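Local coordinates for protein 6-phosphogluconate dehydrogenase (Pseudomonas syringae, PDB 5U5G) that probably catalyses the NADP-dependent reduction of 2-oxopropylphosphonate during fosfomycin biosynthesis, as a member of the 6-phosphogluconate and 3-hydroxyisobutyrate dehydrogenase family, at residues R171-S181 with R239-R249; I17-M26 with R150-A158. All coordinates share one frame; numbering follows the deposited sequence.

Contact 1 of 2, residues R171-S181 with R239-R249. With 7VD ((2-oxopropyl)phosphonic acid), chain F; NAP (NADP nicotinamide-adenine-dinucleotide phosphate), chain E.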
loop_
_atom_site.group_PDB
_atom_site.type_symbol
_atom_site.label_atom_id
_atom_site.label_comp_id
_atom_site.label_asym_id
_atom_site.label_seq_id
_atom_site.Cartn_x
_atom_site.Cartn_y
_atom_site.Cartn_z
ATOM N N ARG A 171 17.390 -3.692 -9.773
ATOM C CA ARG A 171 16.522 -4.853 -9.596
ATOM C C ARG A 171 15.452 -4.568 -8.553
ATOM O O ARG A 171 14.265 -4.831 -8.778
ATOM C CB ARG A 171 17.350 -6.078 -9.197
ATOM C CG ARG A 171 18.243 -6.580 -10.318
ATOM C CD ARG A 171 19.142 -7.756 -9.918
ATOM N NE ARG A 171 19.937 -8.138 -11.084
ATOM C CZ ARG A 171 21.230 -7.863 -11.256
ATOM N NH1 ARG A 171 21.933 -7.246 -10.313
ATOM N NH2 ARG A 171 21.830 -8.238 -12.373
ATOM N N LEU A 172 15.860 -4.006 -7.411
ATOM C CA LEU A 172 14.929 -3.709 -6.327
ATOM C C LEU A 172 13.952 -2.594 -6.702
ATOM O O LEU A 172 12.759 -2.658 -6.365
ATOM C CB LEU A 172 15.724 -3.338 -5.078
ATOM C CG LEU A 172 16.449 -4.538 -4.462
ATOM C CD1 LEU A 172 17.589 -4.068 -3.577
ATOM C CD2 LEU A 172 15.443 -5.377 -3.678
ATOM N N LYS A 173 14.444 -1.555 -7.379
ATOM C CA LYS A 173 13.585 -0.445 -7.773
ATOM C C LYS A 173 12.483 -0.909 -8.717
ATOM O O LYS A 173 11.315 -0.541 -8.543
ATOM C CB LYS A 173 14.431 0.661 -8.431
ATOM C CG LYS A 173 13.617 1.745 -9.190
ATOM C CD LYS A 173 12.843 2.668 -8.220
ATOM C CE LYS A 173 12.033 3.749 -9.002
ATOM N NZ LYS A 173 11.027 4.441 -8.127
ATOM N N ILE A 174 12.836 -1.743 -9.706
ATOM C CA ILE A 174 11.862 -2.202 -10.699
ATOM C C ILE A 174 10.765 -3.037 -10.033
ATOM O O ILE A 174 9.575 -2.905 -10.348
ATOM C CB ILE A 174 12.588 -2.992 -11.807
ATOM C CG1 ILE A 174 13.515 -2.074 -12.620
ATOM C CG2 ILE A 174 11.594 -3.699 -12.720
ATOM C CD1 ILE A 174 14.530 -2.839 -13.462
ATOM N N LEU A 175 11.150 -3.910 -9.110
ATOM C CA LEU A 175 10.177 -4.680 -8.338
ATOM C C LEU A 175 9.332 -3.776 -7.435
ATOM O O LEU A 175 8.120 -3.988 -7.288
ATOM C CB LEU A 175 10.921 -5.724 -7.513
ATOM C CG LEU A 175 10.840 -7.222 -7.818
ATOM C CD1 LEU A 175 10.287 -7.577 -9.177
ATOM C CD2 LEU A 175 12.200 -7.849 -7.606
ATOM N N ASN A 176 9.961 -2.780 -6.801
ATOM C CA ASN A 176 9.205 -1.797 -6.032
ATOM C C ASN A 176 8.112 -1.160 -6.882
ATOM O O ASN A 176 6.955 -1.037 -6.447
ATOM C CB ASN A 176 10.146 -0.723 -5.491
ATOM C CG ASN A 176 9.401 0.426 -4.865
ATOM O OD1 ASN A 176 9.019 0.354 -3.694
ATOM N ND2 ASN A 176 9.186 1.500 -5.638
ATOM N N ASN A 177 8.457 -0.788 -8.119
ATOM C CA ASN A 177 7.536 -0.051 -8.974
ATOM C C ASN A 177 6.464 -0.940 -9.581
ATOM O O ASN A 177 5.368 -0.456 -9.877
ATOM C CB ASN A 177 8.313 0.673 -10.068
ATOM C CG ASN A 177 8.902 1.963 -9.575
ATOM O OD1 ASN A 177 9.303 2.064 -8.408
ATOM N ND2 ASN A 177 8.929 2.970 -10.438
ATOM N N LEU A 178 6.763 -2.224 -9.784
ATOM C CA LEU A 178 5.717 -3.181 -10.123
ATOM C C LEU A 178 4.644 -3.215 -9.045
ATOM O O LEU A 178 3.449 -3.303 -9.351
ATOM C CB LEU A 178 6.317 -4.572 -10.298
ATOM C CG LEU A 178 5.828 -5.515 -11.397
ATOM C CD1 LEU A 178 6.096 -6.971 -11.002
ATOM C CD2 LEU A 178 4.402 -5.308 -11.857
ATOM N N ALA A 179 5.055 -3.180 -7.771
ATOM C CA ALA A 179 4.081 -3.167 -6.675
ATOM C C ALA A 179 3.308 -1.852 -6.632
ATOM O O ALA A 179 2.106 -1.841 -6.338
ATOM C CB ALA A 179 4.784 -3.419 -5.339
ATOM N N GLU A 180 3.989 -0.733 -6.914
ATOM C CA GLU A 180 3.300 0.544 -7.089
ATOM C C GLU A 180 2.181 0.413 -8.105
ATOM O O GLU A 180 1.045 0.843 -7.868
ATOM C CB GLU A 180 4.282 1.615 -7.577
ATOM C CG GLU A 180 5.415 1.927 -6.631
ATOM C CD GLU A 180 6.296 3.059 -7.137
ATOM O OE1 GLU A 180 6.231 3.358 -8.345
ATOM O OE2 GLU A 180 7.057 3.637 -6.321
ATOM N N SER A 181 2.513 -0.161 -9.263
ATOM C CA SER A 181 1.581 -0.230 -10.379
ATOM C C SER A 181 0.358 -1.056 -10.013
ATOM O O SER A 181 -0.776 -0.685 -10.342
ATOM C CB SER A 181 2.287 -0.813 -11.604
ATOM O OG SER A 181 3.523 -0.150 -11.841
ATOM N N ARG A 239 5.906 5.432 -16.278
ATOM C CA ARG A 239 5.322 4.251 -15.651
ATOM C C ARG A 239 5.490 3.023 -16.539
ATOM O O ARG A 239 5.911 1.957 -16.071
ATOM C CB ARG A 239 3.838 4.504 -15.352
ATOM C CG ARG A 239 3.133 3.370 -14.601
ATOM C CD ARG A 239 3.006 3.719 -13.118
ATOM N NE ARG A 239 3.989 2.984 -12.351
ATOM C CZ ARG A 239 4.528 3.377 -11.201
ATOM N NH1 ARG A 239 4.218 4.542 -10.649
ATOM N NH2 ARG A 239 5.418 2.586 -10.613
ATOM N N CYS A 240 5.182 3.165 -17.834
ATOM C CA CYS A 240 5.260 2.031 -18.760
ATOM C C CYS A 240 6.702 1.626 -19.064
ATOM O O CYS A 240 6.968 0.441 -19.313
ATOM C CB CYS A 240 4.503 2.355 -20.057
ATOM S SG CYS A 240 2.680 2.291 -19.870
ATOM N N LYS A 241 7.639 2.580 -19.051
ATOM C CA LYS A 241 9.050 2.221 -19.135
ATOM C C LYS A 241 9.420 1.235 -18.030
ATOM O O LYS A 241 10.070 0.212 -18.282
ATOM C CB LYS A 241 9.928 3.477 -19.062
ATOM C CG LYS A 241 11.385 3.183 -18.671
ATOM C CD LYS A 241 12.261 4.432 -18.618
ATOM C CE LYS A 241 11.921 5.353 -17.430
ATOM N NZ LYS A 241 12.300 4.813 -16.093
ATOM N N ASP A 242 8.990 1.515 -16.793
ATOM C CA ASP A 242 9.358 0.645 -15.681
ATOM C C ASP A 242 8.630 -0.697 -15.758
ATOM O O ASP A 242 9.220 -1.742 -15.461
ATOM C CB ASP A 242 9.093 1.353 -14.348
ATOM C CG ASP A 242 10.000 2.559 -14.139
ATOM O OD1 ASP A 242 10.971 2.713 -14.923
ATOM O OD2 ASP A 242 9.746 3.357 -13.203
ATOM N N LEU A 243 7.362 -0.691 -16.180
ATOM C CA LEU A 243 6.630 -1.944 -16.363
ATOM C C LEU A 243 7.300 -2.822 -17.416
ATOM O O LEU A 243 7.321 -4.056 -17.300
ATOM C CB LEU A 243 5.186 -1.645 -16.773
ATOM C CG LEU A 243 4.013 -1.753 -15.784
ATOM C CD1 LEU A 243 4.370 -2.457 -14.470
ATOM C CD2 LEU A 243 3.317 -0.420 -15.556
ATOM N N GLU A 244 7.833 -2.201 -18.462
ATOM C CA GLU A 244 8.534 -2.948 -19.495
ATOM C C GLU A 244 9.858 -3.505 -18.974
ATOM O O GLU A 244 10.242 -4.628 -19.313
ATOM C CB GLU A 244 8.747 -2.049 -20.713
ATOM C CG GLU A 244 9.495 -2.698 -21.867
ATOM C CD GLU A 244 8.751 -3.874 -22.456
ATOM O OE1 GLU A 244 7.505 -3.942 -22.297
ATOM O OE2 GLU A 244 9.421 -4.733 -23.078
ATOM N N LEU A 245 10.564 -2.752 -18.131
ATOM C CA LEU A 245 11.742 -3.330 -17.489
ATOM C C LEU A 245 11.365 -4.563 -16.669
ATOM O O LEU A 245 12.061 -5.586 -16.715
ATOM C CB LEU A 245 12.440 -2.288 -16.621
ATOM C CG LEU A 245 13.012 -1.077 -17.364
ATOM C CD1 LEU A 245 13.484 -0.035 -16.371
ATOM C CD2 LEU A 245 14.148 -1.497 -18.291
ATOM N N ALA A 246 10.232 -4.503 -15.961
ATOM C CA ALA A 246 9.770 -5.644 -15.172
ATOM C C ALA A 246 9.322 -6.793 -16.069
ATOM O O ALA A 246 9.588 -7.966 -15.768
ATOM C CB ALA A 246 8.621 -5.214 -14.255
ATOM N N ARG A 247 8.620 -6.474 -17.161
ATOM C CA ARG A 247 8.164 -7.506 -18.086
ATOM C C ARG A 247 9.333 -8.311 -18.632
ATOM O O ARG A 247 9.245 -9.536 -18.762
ATOM C CB ARG A 247 7.379 -6.892 -19.245
ATOM C CG ARG A 247 6.699 -7.940 -20.122
ATOM C CD ARG A 247 6.203 -7.365 -21.447
ATOM N NE ARG A 247 7.301 -6.944 -22.311
ATOM C CZ ARG A 247 8.049 -7.780 -23.032
ATOM N NH1 ARG A 247 7.817 -9.088 -22.987
ATOM N NH2 ARG A 247 9.031 -7.312 -23.793
ATOM N N ARG A 248 10.435 -7.635 -18.962
ATOM C CA ARG A 248 11.580 -8.329 -19.522
ATOM C C ARG A 248 12.263 -9.237 -18.509
ATOM O O ARG A 248 13.105 -10.051 -18.899
ATOM C CB ARG A 248 12.572 -7.312 -20.060
ATOM C CG ARG A 248 12.028 -6.393 -21.128
ATOM C CD ARG A 248 13.176 -5.570 -21.670
ATOM N NE ARG A 248 14.310 -6.417 -22.025
ATOM C CZ ARG A 248 15.425 -6.479 -21.305
ATOM N NH1 ARG A 248 15.491 -5.766 -20.194
ATOM N NH2 ARG A 248 16.453 -7.266 -21.626
ATOM N N ARG A 249 11.927 -9.123 -17.225
ATOM C CA ARG A 249 12.517 -9.972 -16.204
ATOM C C ARG A 249 11.569 -11.070 -15.733
ATOM O O ARG A 249 11.916 -11.824 -14.819
ATOM C CB ARG A 249 12.995 -9.114 -15.032
ATOM C CG ARG A 249 13.937 -8.012 -15.485
ATOM C CD ARG A 249 14.560 -7.242 -14.329
ATOM N NE ARG A 249 15.206 -8.135 -13.371
ATOM C CZ ARG A 249 16.438 -8.616 -13.498
ATOM N NH1 ARG A 249 17.177 -8.291 -14.546
ATOM N NH2 ARG A 249 16.931 -9.424 -12.563
HETATM P P1 7VD F . 7.939 6.791 -7.271
HETATM C C1 7VD F . 7.642 7.135 -9.028
HETATM O O2 7VD F . 8.639 5.480 -7.001
HETATM O O3 7VD F . 8.684 7.919 -6.596
HETATM O O4 7VD F . 6.515 6.741 -6.774
HETATM C C6 7VD F . 8.329 6.228 -10.016
HETATM O O7 7VD F . 9.457 5.784 -9.801
HETATM C C8 7VD F . 7.548 5.908 -11.261
HETATM P PA NAP E . 10.415 13.273 -17.543
HETATM O O1A NAP E . 9.753 12.653 -18.718
HETATM O O2A NAP E . 9.697 14.297 -16.699
HETATM O O5B NAP E . 11.874 13.922 -17.999
HETATM C C5B NAP E . 12.566 12.932 -18.720
HETATM C C4B NAP E . 14.025 13.421 -18.847
HETATM O O4B NAP E . 14.792 12.557 -19.685
HETATM C C3B NAP E . 14.038 14.873 -19.447
HETATM O O3B NAP E . 15.114 15.577 -18.908
HETATM C C2B NAP E . 14.351 14.564 -20.925
HETATM O O2B NAP E . 15.000 15.534 -21.589
HETATM C C1B NAP E . 15.360 13.368 -20.697
HETATM N N9A NAP E . 15.477 12.621 -21.934
HETATM C C8A NAP E . 14.620 11.636 -22.466
HETATM N N7A NAP E . 15.032 11.172 -23.677
HETATM C C5A NAP E . 16.201 11.904 -23.929
HETATM C C6A NAP E . 17.102 11.906 -25.009
HETATM N N6A NAP E . 16.918 11.070 -26.082
HETATM N N1A NAP E . 18.180 12.731 -25.029
HETATM C C2A NAP E . 18.325 13.546 -23.938
HETATM N N3A NAP E . 17.563 13.654 -22.840
HETATM C C4A NAP E . 16.487 12.809 -22.858
HETATM O O3 NAP E . 10.708 11.901 -16.689
HETATM P PN NAP E . 10.758 12.096 -15.101
HETATM O O1N NAP E . 11.635 13.205 -14.671
HETATM O O2N NAP E . 9.455 11.752 -14.414
HETATM O O5D NAP E . 11.674 10.687 -14.631
HETATM C C5D NAP E . 13.005 10.850 -14.843
HETATM C C4D NAP E . 13.693 9.654 -14.210
HETATM O O4D NAP E . 13.373 9.595 -12.796
HETATM C C3D NAP E . 13.127 8.322 -14.859
HETATM O O3D NAP E . 14.173 7.399 -14.963
HETATM C C2D NAP E . 12.095 7.863 -13.852
HETATM O O2D NAP E . 11.930 6.469 -13.818
HETATM C C1D NAP E . 12.784 8.328 -12.528
HETATM N N1N NAP E . 11.818 8.513 -11.464
HETATM C C2N NAP E . 10.706 9.386 -11.604
HETATM C C3N NAP E . 9.872 9.577 -10.522
HETATM C C7N NAP E . 8.733 10.494 -10.617
HETATM O O7N NAP E . 7.988 10.730 -9.664
HETATM N N7N NAP E . 8.498 11.176 -11.798
HETATM C C4N NAP E . 10.126 8.917 -9.192
HETATM C C5N NAP E . 11.287 8.026 -9.176
HETATM C C6N NAP E . 12.050 7.843 -10.253
HETATM P P2B NAP E . 13.915 16.837 -22.323
HETATM O O1X NAP E . 13.574 17.577 -21.068
HETATM O O2X NAP E . 14.864 17.534 -23.302
HETATM O O3X NAP E . 12.844 15.957 -22.921
HETATM O O HOH W 1 13.917 -6.764 -10.896
HETATM O O HOH W 2 19.980 -9.182 -14.244
HETATM O O HOH W 3 8.258 -1.834 -12.351
#

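Contact 2 of 2, residues I17-M26 with R150-A158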
loop_
_atom_site.group_PDB
_atom_site.type_symbol
_atom_site.label_atom_id
_atom_site.label_comp_id
_atom_site.label_asym_id
_atom_site.label_seq_id
_atom_site.Cartn_x
_atom_site.Cartn_y
_atom_site.Cartn_z
ATOM N N ILE A 17 14.628 17.583 -7.643
ATOM C CA ILE A 17 15.859 17.330 -6.904
ATOM C C ILE A 17 16.800 18.533 -6.996
ATOM O O ILE A 17 17.425 18.925 -6.001
ATOM C CB ILE A 17 16.519 16.025 -7.398
ATOM C CG1 ILE A 17 15.574 14.845 -7.115
ATOM C CG2 ILE A 17 17.906 15.834 -6.770
ATOM C CD1 ILE A 17 16.117 13.486 -7.476
ATOM N N CYS A 18 16.906 19.149 -8.182
ATOM C CA CYS A 18 17.719 20.359 -8.310
ATOM C C CYS A 18 17.240 21.469 -7.382
ATOM O O CYS A 18 18.058 22.139 -6.739
ATOM C CB CYS A 18 17.720 20.864 -9.751
ATOM S SG CYS A 18 18.892 20.022 -10.782
ATOM N N ARG A 19 15.924 21.701 -7.317
ATOM C CA ARG A 19 15.417 22.730 -6.414
ATOM C C ARG A 19 15.827 22.451 -4.974
ATOM O O ARG A 19 16.215 23.368 -4.242
ATOM C CB ARG A 19 13.893 22.848 -6.523
ATOM C CG ARG A 19 13.449 23.882 -7.540
ATOM C CD ARG A 19 12.372 23.331 -8.430
ATOM N NE ARG A 19 11.046 23.490 -7.838
ATOM C CZ ARG A 19 9.987 22.769 -8.206
ATOM N NH1 ARG A 19 10.122 21.828 -9.142
ATOM N NH2 ARG A 19 8.805 22.962 -7.627
ATOM N N ARG A 20 15.762 21.187 -4.555
ATOM C CA ARG A 20 16.180 20.839 -3.199
ATOM C C ARG A 20 17.666 21.110 -2.987
ATOM O O ARG A 20 18.068 21.633 -1.939
ATOM C CB ARG A 20 15.841 19.376 -2.918
ATOM C CG ARG A 20 16.058 18.946 -1.489
ATOM C CD ARG A 20 14.994 19.518 -0.577
ATOM N NE ARG A 20 15.295 19.232 0.818
ATOM C CZ ARG A 20 14.487 19.514 1.838
ATOM N NH1 ARG A 20 13.314 20.095 1.627
ATOM N NH2 ARG A 20 14.862 19.210 3.073
ATOM N N LEU A 21 18.503 20.769 -3.971
ATOM C CA LEU A 21 19.932 21.042 -3.834
ATOM C C LEU A 21 20.194 22.544 -3.752
ATOM O O LEU A 21 20.980 23.002 -2.914
ATOM C CB LEU A 21 20.709 20.428 -5.000
ATOM C CG LEU A 21 20.678 18.908 -5.158
ATOM C CD1 LEU A 21 21.238 18.537 -6.519
ATOM C CD2 LEU A 21 21.491 18.237 -4.037
ATOM N N LEU A 22 19.550 23.328 -4.628
ATOM C CA LEU A 22 19.686 24.777 -4.545
ATOM C C LEU A 22 19.233 25.292 -3.182
ATOM O O LEU A 22 19.838 26.214 -2.631
ATOM C CB LEU A 22 18.889 25.457 -5.660
ATOM C CG LEU A 22 19.350 25.366 -7.122
ATOM C CD1 LEU A 22 18.268 25.917 -8.040
ATOM C CD2 LEU A 22 20.657 26.101 -7.341
ATOM N N ALA A 23 18.176 24.695 -2.620
ATOM C CA ALA A 23 17.628 25.174 -1.353
ATOM C C ALA A 23 18.604 24.975 -0.197
ATOM O O ALA A 23 18.550 25.719 0.790
ATOM C CB ALA A 23 16.287 24.488 -1.059
ATOM N N SER A 24 19.507 24.001 -0.298
ATOM C CA SER A 24 20.552 23.817 0.698
ATOM C C SER A 24 21.788 24.646 0.388
ATOM O O SER A 24 22.797 24.522 1.091
ATOM C CB SER A 24 20.942 22.335 0.811
ATOM O OG SER A 24 21.928 21.987 -0.155
ATOM N N GLN A 25 21.730 25.478 -0.651
ATOM C CA GLN A 25 22.804 26.394 -1.035
ATOM C C GLN A 25 24.009 25.651 -1.616
ATOM O O GLN A 25 25.152 26.116 -1.541
ATOM C CB GLN A 25 23.187 27.306 0.139
ATOM C CG GLN A 25 21.963 28.123 0.603
ATOM C CD GLN A 25 22.203 29.032 1.805
ATOM O OE1 GLN A 25 21.499 28.933 2.822
ATOM N NE2 GLN A 25 23.170 29.941 1.681
ATOM N N MET A 26 23.749 24.506 -2.224
ATOM C CA MET A 26 24.742 23.857 -3.073
ATOM C C MET A 26 24.847 24.600 -4.400
ATOM O O MET A 26 23.814 24.916 -5.007
ATOM C CB MET A 26 24.331 22.411 -3.321
ATOM C CG MET A 26 25.447 21.503 -3.748
ATOM S SD MET A 26 25.006 19.827 -3.271
ATOM C CE MET A 26 24.846 20.069 -1.499
ATOM N N ARG A 150 27.463 10.145 -0.236
ATOM C CA ARG A 150 26.452 9.967 0.808
ATOM C C ARG A 150 25.957 11.274 1.421
ATOM O O ARG A 150 24.732 11.446 1.530
ATOM C CB ARG A 150 27.022 9.015 1.871
ATOM C CG ARG A 150 25.991 8.115 2.528
ATOM C CD ARG A 150 25.108 8.893 3.463
ATOM N NE ARG A 150 24.020 8.103 4.007
ATOM C CZ ARG A 150 22.761 8.534 4.011
ATOM N NH1 ARG A 150 22.456 9.736 3.516
ATOM N NH2 ARG A 150 21.791 7.788 4.522
ATOM N N PRO A 151 26.810 12.223 1.834
ATOM C CA PRO A 151 26.273 13.478 2.386
ATOM C C PRO A 151 25.495 14.309 1.377
ATOM O O PRO A 151 24.666 15.122 1.789
ATOM C CB PRO A 151 27.528 14.217 2.871
ATOM C CG PRO A 151 28.546 13.160 3.048
ATOM C CD PRO A 151 28.280 12.196 1.926
ATOM N N LEU A 152 25.744 14.142 0.075
ATOM C CA LEU A 152 24.938 14.824 -0.937
ATOM C C LEU A 152 23.523 14.250 -1.004
ATOM O O LEU A 152 22.546 15.002 -1.133
ATOM C CB LEU A 152 25.612 14.710 -2.303
ATOM C CG LEU A 152 26.616 15.760 -2.795
ATOM C CD1 LEU A 152 27.258 16.526 -1.662
ATOM C CD2 LEU A 152 27.678 15.078 -3.636
ATOM N N LEU A 153 23.399 12.914 -0.970
ATOM C CA LEU A 153 22.079 12.285 -0.985
ATOM C C LEU A 153 21.254 12.721 0.214
ATOM O O LEU A 153 20.029 12.854 0.112
ATOM C CB LEU A 153 22.211 10.756 -0.999
ATOM C CG LEU A 153 23.047 10.149 -2.118
ATOM C CD1 LEU A 153 23.162 8.650 -1.955
ATOM C CD2 LEU A 153 22.450 10.506 -3.479
ATOM N N GLU A 154 21.919 12.935 1.353
ATOM C CA GLU A 154 21.250 13.375 2.569
ATOM C C GLU A 154 20.466 14.661 2.348
ATOM O O GLU A 154 19.460 14.903 3.024
ATOM C CB GLU A 154 22.292 13.573 3.679
ATOM C CG GLU A 154 21.706 13.967 5.027
ATOM C CD GLU A 154 20.721 12.923 5.563
ATOM O OE1 GLU A 154 19.638 13.321 6.039
ATOM O OE2 GLU A 154 21.063 11.727 5.518
ATOM N N VAL A 155 20.909 15.500 1.409
ATOM C CA VAL A 155 20.200 16.751 1.160
ATOM C C VAL A 155 18.778 16.495 0.675
ATOM O O VAL A 155 17.863 17.261 0.992
ATOM C CB VAL A 155 20.990 17.617 0.162
ATOM C CG1 VAL A 155 20.211 18.886 -0.175
ATOM C CG2 VAL A 155 22.353 17.943 0.736
ATOM N N PHE A 156 18.553 15.424 -0.095
ATOM C CA PHE A 156 17.222 15.202 -0.646
ATOM C C PHE A 156 16.646 13.819 -0.341
ATOM O O PHE A 156 15.561 13.494 -0.848
ATOM C CB PHE A 156 17.201 15.468 -2.171
ATOM C CG PHE A 156 18.153 14.611 -2.980
ATOM C CD1 PHE A 156 17.747 13.383 -3.495
ATOM C CD2 PHE A 156 19.439 15.061 -3.274
ATOM C CE1 PHE A 156 18.627 12.603 -4.263
ATOM C CE2 PHE A 156 20.313 14.288 -4.035
ATOM C CZ PHE A 156 19.907 13.056 -4.519
ATOM N N CYS A 157 17.309 13.013 0.485
ATOM C CA CYS A 157 16.824 11.679 0.831
ATOM C C CYS A 157 16.686 11.523 2.340
ATOM O O CYS A 157 17.522 12.013 3.106
ATOM C CB CYS A 157 17.762 10.567 0.319
ATOM S SG CYS A 157 18.073 10.525 -1.471
ATOM N N ALA A 158 15.651 10.791 2.757
ATOM C CA ALA A 158 15.500 10.386 4.150
ATOM C C ALA A 158 16.066 8.990 4.396
ATOM O O ALA A 158 16.827 8.781 5.347
ATOM C CB ALA A 158 14.027 10.437 4.568
HETATM O O HOH W 4 17.732 19.065 3.412
#

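Contact 1 of 2, residues R171-S181 with R239-R249
Glu180 and Arg239 join two crossing helices of the all-helical C-terminal domain seen in beta-hydroxyacid dehydrogenases, their short axes 9.1 Å apart at a crossing angle of -116°. In the salt bridge, Arg239 NH2 meets the anti lone pair of Glu180 OE1 at 2.5 Å, in the guanidinium plane and nearly straight (170°). Bends at chi2 and chi3 bring the guanidinium to helix 171-181, where NH2 also bonds weakly to Asn177 O and NE weakly to Ser181 OG. Ser181 N lies over one guanidinium face and C8 of the bound (2-oxopropyl)phosphonic acid over the other; Tyr217 and Gln279 hold NH1.

Apolar packing lies beside it: Ile174 CG2 sits 3.7 Å from Ala246 CB, Ile174 CD1 abuts Leu245 CB, and Leu178 CD2 meets Leu243 CD1.

Water 2 links Arg171 NH2 to Arg249 NH1; Arg171 also has a salt bridge to Glu105 of its own chain, and Arg249 a hydrogen bond to Gln197 of the second subunit.

At the pocket, Lys173 NZ and Asn177 ND2 both donate to ligand O7. Lys173 NZ and Asn176 ND2 fix Asn177 OD1, setting the amide's rotation; its ND2 then reaches O7 at 2.9 Å and 163°, and Asp242 OD2 through a weak bond.

Contact 2 of 2, residues I17-M26 with R150-A158
Ile17 places its CG2 methyl over the centre of the Phe156 ring, a CH-pi contact measuring 3.8 Å to the centroid and lying almost on the ring normal. Leu153 O lies above the opposite face, offset toward the rim, so the two faces meet Ile17 CG2 and, off-centre, the Leu153 carbonyl. Leu135 of strand 135-139 touches both Ile17 and Phe156.

One turn on, Arg20 supplies the direct hydrogen bond of the interface: NE donates to Val155 O at 3.2 Å, with an N-H...O angle of 160° and the acceptor at the guanidinium edge. Water 4 makes a second link, accepting from NH2 and donating to the same carbonyl, while NH1 bonds to Leu131 O. With Arg20 CG anti to the backbone N (chi1 -172°), that carbon packs on Phe156 CB at 3.7 Å; the bend at chi2 then carries the chain on to the carbonyl.

Leu21 brings CD2 to the edge of the Phe156 ring, 3.9 Å from CD2 of that ring, and against Val155 CG1. Ser24 lays its OG 3.5 Å from Val155 CG1 while OG donates to Leu21 O. Gln25, with positive phi, closes the helix in a Schellman motif, after which Met26 turns CE onto Val155 CG2 at 4.0 Å and, more loosely, onto Leu152 CD1.

The short axes cross at 105°, 9.5 Å apart. This is helix-on-helix packing within a Rossmann-type dinucleotide-binding domain, between the helix that follows its first strand and the helix leading into the sheet's edge strand 157-162.

Overall arrangement
From the N terminus, strand 5-8 leads into helix 12-23, the first half of contact 2. The chain then builds most of the mixed sheet before helix 143-156 returns to that helix, closing a loop of 123 intervening residues. Strand 157-162 follows, and helix 168-196 opens contact 1, which helix 236-247 closes after 57 residues without strand. The two loops are thus in series, neither nested nor crossed. Their centres lie 26 Å apart on opposite sides of the chain's centre, and their nearest atoms are about 10 Å apart. Contact 2 links helices 12-23 and 143-156 of the nucleotide-binding domain; contact 1 joins two helices of the helical domain beside NADP and the phosphonate.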